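Local coordinates for protein UDP-N-acetylenolpyruvoylglucosamine reductase (Listeria monocytogenes, PDB 3TX1) that catalyses the NADPH-dependent reduction of UDP-N-acetylenolpyruvoylglucosamine to UDP-N-acetylmuramate in peptidoglycan synthesis, using FAD as cofactor, at residues A[147-159]-A[196-210]. Numbering follows the deposited sequence.
Sequences PGSIGGALHMNAG and STIAEKNYIVLDATF. With FAD (flavin-adenine dinucleotide), chain B; SO4 (sulfate ion), chain E.
H155 of helix 150-156 meets A199 and I198 across the contact and illustrates how a ring can be held between a loop residue and a cofactor. Its CB lies 3.5 Å from O4B of the FAD ribose. CG, anti to the backbone N (chi1 -175°), and CD2 both lie near O4B, CD2 also near O3B. Ribose carbon C1B covers one face of the imidazole, while the A199 methyl makes a CH-pi contact with the other. ND1 is near I198 CG2, CE1 comes within 3.5 Å of A199 CA, and NE2 makes weak hydrogen bonds to a sulfate ion, probably from the crystallisation liquor. S196 OG donates to H155 O (2.7 Å) from above the carbonyl plane and accepts from A199 N in an ST motif, so one hydroxyl joins the segments and ties the 196-199 turn. Toward the N-terminus of the helix, L154 CD1 rests on A208 CB (3.6 Å) and V205 CG1, and I150 CD1 meets the F210 ring at its edge. V205 N and O bond adenine N1A and N6A; S149, the N-cap, binds O1P through N and OG. The chemistry implies that apolar side chains fill the helix-strand interface while mostly backbone groups, with S149 OG, bind FAD.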
loop_
_atom_site.group_PDB
_atom_site.type_symbol
_atom_site.label_atom_id
_atom_site.label_comp_id
_atom_site.label_asym_id
_atom_site.label_seq_id
_atom_site.Cartn_x
_atom_site.Cartn_y
_atom_site.Cartn_z
ATOM N N PRO A 147 -5.389 5.160 -2.404
ATOM C CA PRO A 147 -4.010 5.622 -2.584
ATOM C C PRO A 147 -3.095 4.450 -2.777
ATOM O O PRO A 147 -3.525 3.308 -2.567
ATOM C CB PRO A 147 -3.684 6.275 -1.231
ATOM C CG PRO A 147 -5.016 6.520 -0.573
ATOM C CD PRO A 147 -5.813 5.328 -1.008
ATOM N N GLY A 148 -1.857 4.695 -3.198
ATOM C CA GLY A 148 -0.905 3.605 -3.314
ATOM C C GLY A 148 -0.635 3.087 -4.707
ATOM O O GLY A 148 -1.224 3.538 -5.686
ATOM N N SER A 149 0.256 2.096 -4.766
ATOM C CA SER A 149 0.691 1.518 -6.021
ATOM C C SER A 149 -0.095 0.273 -6.384
ATOM O O SER A 149 -0.689 -0.368 -5.510
ATOM C CB SER A 149 2.176 1.108 -5.897
ATOM O OG SER A 149 2.335 -0.190 -5.288
ATOM N N ILE A 150 0.005 -0.121 -7.651
ATOM C CA ILE A 150 -0.627 -1.356 -8.143
ATOM C C ILE A 150 -0.038 -2.568 -7.430
ATOM O O ILE A 150 -0.758 -3.504 -7.083
ATOM C CB ILE A 150 -0.467 -1.527 -9.669
ATOM C CG1 ILE A 150 -1.374 -0.542 -10.403
ATOM C CG2 ILE A 150 -0.833 -2.939 -10.097
ATOM C CD1 ILE A 150 -2.873 -0.742 -10.170
ATOM N N GLY A 151 1.268 -2.541 -7.188
ATOM C CA GLY A 151 1.883 -3.630 -6.481
ATOM C C GLY A 151 1.282 -3.790 -5.112
ATOM O O GLY A 151 1.095 -4.905 -4.658
ATOM N N GLY A 152 0.991 -2.675 -4.444
ATOM C CA GLY A 152 0.448 -2.719 -3.075
ATOM C C GLY A 152 -0.974 -3.215 -3.152
ATOM O O GLY A 152 -1.413 -4.065 -2.351
ATOM N N ALA A 153 -1.687 -2.712 -4.159
ATOM C CA ALA A 153 -3.050 -3.148 -4.416
ATOM C C ALA A 153 -3.155 -4.670 -4.563
ATOM O O ALA A 153 -4.005 -5.289 -3.911
ATOM C CB ALA A 153 -3.610 -2.474 -5.657
ATOM N N LEU A 154 -2.319 -5.296 -5.387
ATOM C CA LEU A 154 -2.489 -6.745 -5.515
ATOM C C LEU A 154 -2.081 -7.442 -4.218
ATOM O O LEU A 154 -2.666 -8.465 -3.808
ATOM C CB LEU A 154 -1.728 -7.349 -6.683
ATOM C CG LEU A 154 -1.872 -6.722 -8.056
ATOM C CD1 LEU A 154 -1.720 -7.824 -9.078
ATOM C CD2 LEU A 154 -3.178 -5.997 -8.283
ATOM N N HIS A 155 -1.080 -6.871 -3.564
ATOM C CA HIS A 155 -0.604 -7.485 -2.371
ATOM C C HIS A 155 -1.690 -7.474 -1.323
ATOM O O HIS A 155 -1.911 -8.463 -0.634
ATOM C CB HIS A 155 0.678 -6.833 -1.891
ATOM C CG HIS A 155 1.255 -7.522 -0.712
ATOM N ND1 HIS A 155 2.096 -8.583 -0.827
ATOM C CD2 HIS A 155 1.019 -7.352 0.647
ATOM C CE1 HIS A 155 2.414 -9.038 0.406
ATOM N NE2 HIS A 155 1.762 -8.275 1.308
ATOM N N MET A 156 -2.433 -6.379 -1.253
ATOM C CA MET A 156 -3.469 -6.230 -0.251
ATOM C C MET A 156 -4.885 -6.643 -0.666
ATOM O O MET A 156 -5.814 -6.529 0.124
ATOM C CB MET A 156 -3.540 -4.753 0.105
ATOM C CG MET A 156 -2.270 -4.177 0.682
ATOM S SD MET A 156 -1.814 -5.021 2.202
ATOM C CE MET A 156 -3.417 -5.286 2.962
ATOM N N ASN A 157 -5.066 -7.123 -1.888
ATOM C CA ASN A 157 -6.411 -7.309 -2.440
ATOM C C ASN A 157 -7.256 -6.114 -2.024
ATOM O O ASN A 157 -8.330 -6.221 -1.392
ATOM C CB ASN A 157 -7.096 -8.613 -2.086
ATOM C CG ASN A 157 -8.297 -8.864 -2.990
ATOM O OD1 ASN A 157 -8.312 -8.416 -4.165
ATOM N ND2 ASN A 157 -9.316 -9.557 -2.464
ATOM N N ALA A 158 -6.729 -4.961 -2.409
ATOM C CA ALA A 158 -7.283 -3.681 -2.058
ATOM C C ALA A 158 -8.752 -3.592 -2.476
ATOM O O ALA A 158 -9.126 -4.011 -3.568
ATOM C CB ALA A 158 -6.434 -2.587 -2.707
ATOM N N GLY A 159 -9.584 -3.045 -1.606
ATOM C CA GLY A 159 -10.988 -2.901 -1.951
ATOM C C GLY A 159 -11.665 -1.784 -1.205
ATOM O O GLY A 159 -11.160 -1.333 -0.214
ATOM N N SER A 196 -5.137 -12.025 -0.610
ATOM C CA SER A 196 -4.385 -12.359 -1.834
ATOM C C SER A 196 -3.404 -13.504 -1.613
ATOM O O SER A 196 -2.730 -13.550 -0.581
ATOM C CB SER A 196 -3.603 -11.146 -2.402
ATOM O OG SER A 196 -2.366 -10.911 -1.723
ATOM N N THR A 197 -3.330 -14.413 -2.593
ATOM C CA THR A 197 -2.370 -15.522 -2.582
ATOM C C THR A 197 -0.981 -14.952 -2.911
ATOM O O THR A 197 0.029 -15.606 -2.706
ATOM C CB THR A 197 -2.791 -16.711 -3.499
ATOM O OG1 THR A 197 -3.035 -16.264 -4.838
ATOM C CG2 THR A 197 -4.074 -17.384 -2.968
ATOM N N ILE A 198 -0.964 -13.711 -3.404
ATOM C CA ILE A 198 0.258 -12.932 -3.650
ATOM C C ILE A 198 0.996 -12.679 -2.342
ATOM O O ILE A 198 2.226 -12.764 -2.307
ATOM C CB ILE A 198 -0.062 -11.558 -4.286
ATOM C CG1 ILE A 198 0.173 -11.567 -5.795
ATOM C CG2 ILE A 198 0.920 -10.511 -3.788
ATOM C CD1 ILE A 198 -0.291 -12.807 -6.510
ATOM N N ALA A 199 0.231 -12.345 -1.293
ATOM C CA ALA A 199 0.749 -12.089 0.057
ATOM C C ALA A 199 1.574 -13.287 0.544
ATOM O O ALA A 199 2.774 -13.163 0.852
ATOM C CB ALA A 199 -0.397 -11.775 1.012
ATOM N N GLU A 200 0.925 -14.445 0.621
ATOM C CA GLU A 200 1.660 -15.671 0.876
ATOM C C GLU A 200 2.361 -15.879 -0.439
ATOM O O GLU A 200 2.077 -15.166 -1.393
ATOM C CB GLU A 200 0.736 -16.841 1.152
ATOM C CG GLU A 200 0.224 -16.904 2.577
ATOM C CD GLU A 200 -0.579 -18.158 2.816
ATOM O OE1 GLU A 200 -1.309 -18.565 1.888
ATOM O OE2 GLU A 200 -0.480 -18.741 3.919
ATOM N N LYS A 201 3.260 -16.842 -0.519
ATOM C CA LYS A 201 4.002 -17.048 -1.757
ATOM C C LYS A 201 4.923 -15.872 -2.022
ATOM O O LYS A 201 5.756 -15.926 -2.913
ATOM C CB LYS A 201 3.067 -17.183 -2.967
ATOM C CG LYS A 201 1.979 -18.225 -2.730
ATOM C CD LYS A 201 1.406 -18.858 -3.985
ATOM C CE LYS A 201 0.533 -20.038 -3.565
ATOM N NZ LYS A 201 0.255 -21.031 -4.640
ATOM N N ASN A 202 4.788 -14.825 -1.220
ATOM C CA ASN A 202 5.670 -13.653 -1.285
ATOM C C ASN A 202 6.169 -13.163 -2.649
ATOM O O ASN A 202 7.364 -12.898 -2.830
ATOM C CB ASN A 202 6.861 -13.991 -0.392
ATOM C CG ASN A 202 6.434 -14.588 0.926
ATOM O OD1 ASN A 202 5.240 -14.711 1.208
ATOM N ND2 ASN A 202 7.405 -14.974 1.740
ATOM N N TYR A 203 5.239 -13.023 -3.590
ATOM C CA TYR A 203 5.561 -12.581 -4.940
ATOM C C TYR A 203 5.790 -11.088 -5.043
ATOM O O TYR A 203 5.133 -10.329 -4.347
ATOM C CB TYR A 203 4.448 -12.969 -5.892
ATOM C CG TYR A 203 4.265 -14.470 -6.067
ATOM C CD1 TYR A 203 5.361 -15.335 -6.194
ATOM C CD2 TYR A 203 2.996 -15.015 -6.190
ATOM C CE1 TYR A 203 5.182 -16.695 -6.396
ATOM C CE2 TYR A 203 2.815 -16.372 -6.389
ATOM C CZ TYR A 203 3.900 -17.208 -6.494
ATOM O OH TYR A 203 3.668 -18.557 -6.700
ATOM N N ILE A 204 6.755 -10.673 -5.865
ATOM C CA ILE A 204 6.975 -9.239 -6.147
ATOM C C ILE A 204 6.198 -8.943 -7.429
ATOM O O ILE A 204 6.529 -9.418 -8.503
ATOM C CB ILE A 204 8.464 -8.834 -6.342
ATOM C CG1 ILE A 204 9.272 -8.936 -5.047
ATOM C CG2 ILE A 204 8.579 -7.395 -6.839
ATOM C CD1 ILE A 204 9.872 -10.296 -4.760
ATOM N N VAL A 205 5.136 -8.187 -7.309
ATOM C CA VAL A 205 4.329 -7.888 -8.463
ATOM C C VAL A 205 5.069 -6.931 -9.368
ATOM O O VAL A 205 5.576 -5.921 -8.879
ATOM C CB VAL A 205 3.031 -7.203 -8.002
ATOM C CG1 VAL A 205 2.144 -6.793 -9.186
ATOM C CG2 VAL A 205 2.314 -8.113 -7.009
ATOM N N LEU A 206 5.139 -7.251 -10.662
ATOM C CA LEU A 206 5.699 -6.343 -11.671
ATOM C C LEU A 206 4.637 -5.618 -12.532
ATOM O O LEU A 206 4.794 -4.449 -12.861
ATOM C CB LEU A 206 6.709 -7.039 -12.546
ATOM C CG LEU A 206 7.933 -7.527 -11.790
ATOM C CD1 LEU A 206 8.779 -8.385 -12.706
ATOM C CD2 LEU A 206 8.743 -6.368 -11.249
ATOM N N ASP A 207 3.585 -6.314 -12.937
ATOM C CA ASP A 207 2.471 -5.651 -13.625
ATOM C C ASP A 207 1.196 -6.450 -13.441
ATOM O O ASP A 207 1.249 -7.626 -13.076
ATOM C CB ASP A 207 2.765 -5.299 -15.092
ATOM C CG ASP A 207 3.033 -6.519 -15.949
ATOM O OD1 ASP A 207 4.077 -6.569 -16.663
ATOM O OD2 ASP A 207 2.209 -7.448 -15.880
ATOM N N ALA A 208 0.061 -5.795 -13.640
ATOM C CA ALA A 208 -1.234 -6.436 -13.425
ATOM C C ALA A 208 -2.214 -6.259 -14.603
ATOM O O ALA A 208 -2.185 -5.227 -15.305
ATOM C CB ALA A 208 -1.851 -5.929 -12.128
ATOM N N THR A 209 -3.053 -7.277 -14.821
ATOM C CA THR A 209 -4.065 -7.255 -15.893
ATOM C C THR A 209 -5.459 -7.374 -15.310
ATOM O O THR A 209 -5.799 -8.385 -14.678
ATOM C CB THR A 209 -3.947 -8.439 -16.876
ATOM O OG1 THR A 209 -2.685 -8.428 -17.543
ATOM C CG2 THR A 209 -5.009 -8.321 -17.925
ATOM N N PHE A 210 -6.273 -6.348 -15.536
ATOM C CA PHE A 210 -7.656 -6.362 -15.057
ATOM C C PHE A 210 -8.666 -6.604 -16.199
ATOM O O PHE A 210 -8.599 -5.937 -17.244
ATOM C CB PHE A 210 -7.964 -5.045 -14.388
ATOM C CG PHE A 210 -6.914 -4.584 -13.421
ATOM C CD1 PHE A 210 -5.996 -3.609 -13.799
ATOM C CD2 PHE A 210 -6.887 -5.065 -12.112
ATOM C CE1 PHE A 210 -5.047 -3.142 -12.906
ATOM C CE2 PHE A 210 -5.945 -4.608 -11.210
ATOM C CZ PHE A 210 -5.026 -3.645 -11.612
HETATM P PA FAD B . 2.640 -0.052 0.737
HETATM O O1A FAD B . 3.885 0.552 0.180
HETATM O O2A FAD B . 1.947 0.613 1.892
HETATM O O5B FAD B . 2.961 -1.529 1.258
HETATM C C5B FAD B . 1.792 -2.341 1.310
HETATM C C4B FAD B . 2.125 -3.818 1.332
HETATM O O4B FAD B . 2.220 -4.325 0.010
HETATM C C3B FAD B . 3.419 -4.203 2.012
HETATM O O3B FAD B . 3.247 -5.567 2.468
HETATM C C2B FAD B . 4.384 -4.180 0.827
HETATM O O2B FAD B . 5.623 -4.906 0.946
HETATM C C1B FAD B . 3.529 -4.832 -0.221
HETATM N N9A FAD B . 3.905 -4.356 -1.540
HETATM C C8A FAD B . 3.962 -3.088 -1.976
HETATM N N7A FAD B . 4.267 -3.092 -3.303
HETATM C C5A FAD B . 4.395 -4.366 -3.737
HETATM C C6A FAD B . 4.742 -5.093 -4.986
HETATM N N6A FAD B . 5.035 -4.466 -6.159
HETATM N N1A FAD B . 4.754 -6.442 -4.931
HETATM C C2A FAD B . 4.473 -7.119 -3.825
HETATM N N3A FAD B . 4.189 -6.545 -2.655
HETATM C C4A FAD B . 4.141 -5.198 -2.550
HETATM N N1 FAD B . -6.984 0.293 1.182
HETATM C C2 FAD B . -8.137 -0.253 0.724
HETATM O O2 FAD B . -8.162 -1.457 0.419
HETATM N N3 FAD B . -9.272 0.434 0.537
HETATM C C4 FAD B . -9.397 1.723 0.817
HETATM O O4 FAD B . -10.486 2.324 0.666
HETATM C C4X FAD B . -8.186 2.387 1.321
HETATM N N5 FAD B . -8.220 3.682 1.619
HETATM C C5X FAD B . -7.144 4.334 2.085
HETATM C C6 FAD B . -7.258 5.690 2.354
HETATM C C7 FAD B . -6.177 6.401 2.803
HETATM C C7M FAD B . -6.320 7.870 3.107
HETATM C C8 FAD B . -4.901 5.670 2.973
HETATM C C8M FAD B . -3.685 6.366 3.468
HETATM C C9 FAD B . -4.790 4.333 2.704
HETATM C C9A FAD B . -5.882 3.624 2.265
HETATM N N10 FAD B . -5.794 2.244 1.958
HETATM C C10 FAD B . -6.951 1.597 1.485
HETATM C "C1'" FAD B . -4.531 1.512 2.166
HETATM C "C2'" FAD B . -3.665 1.521 0.927
HETATM O "O2'" FAD B . -4.087 2.551 0.038
HETATM C "C3'" FAD B . -3.768 0.207 0.175
HETATM O "O3'" FAD B . -3.456 -0.819 1.109
HETATM C "C4'" FAD B . -2.771 0.194 -0.981
HETATM O "O4'" FAD B . -3.159 -0.742 -1.997
HETATM C "C5'" FAD B . -1.342 -0.036 -0.524
HETATM O "O5'" FAD B . -0.503 0.489 -1.525
HETATM P P FAD B . 1.029 0.821 -1.319
HETATM O O1P FAD B . 1.604 0.803 -2.689
HETATM O O2P FAD B . 1.027 2.077 -0.517
HETATM O O3P FAD B . 1.587 -0.334 -0.423
HETATM S S SO4 E . 2.331 -9.873 4.313
HETATM O O1 SO4 E . 2.715 -10.733 3.164
HETATM O O2 SO4 E . 0.875 -9.598 4.258
HETATM O O3 SO4 E . 2.684 -10.556 5.580
HETATM O O4 SO4 E . 3.072 -8.589 4.270
#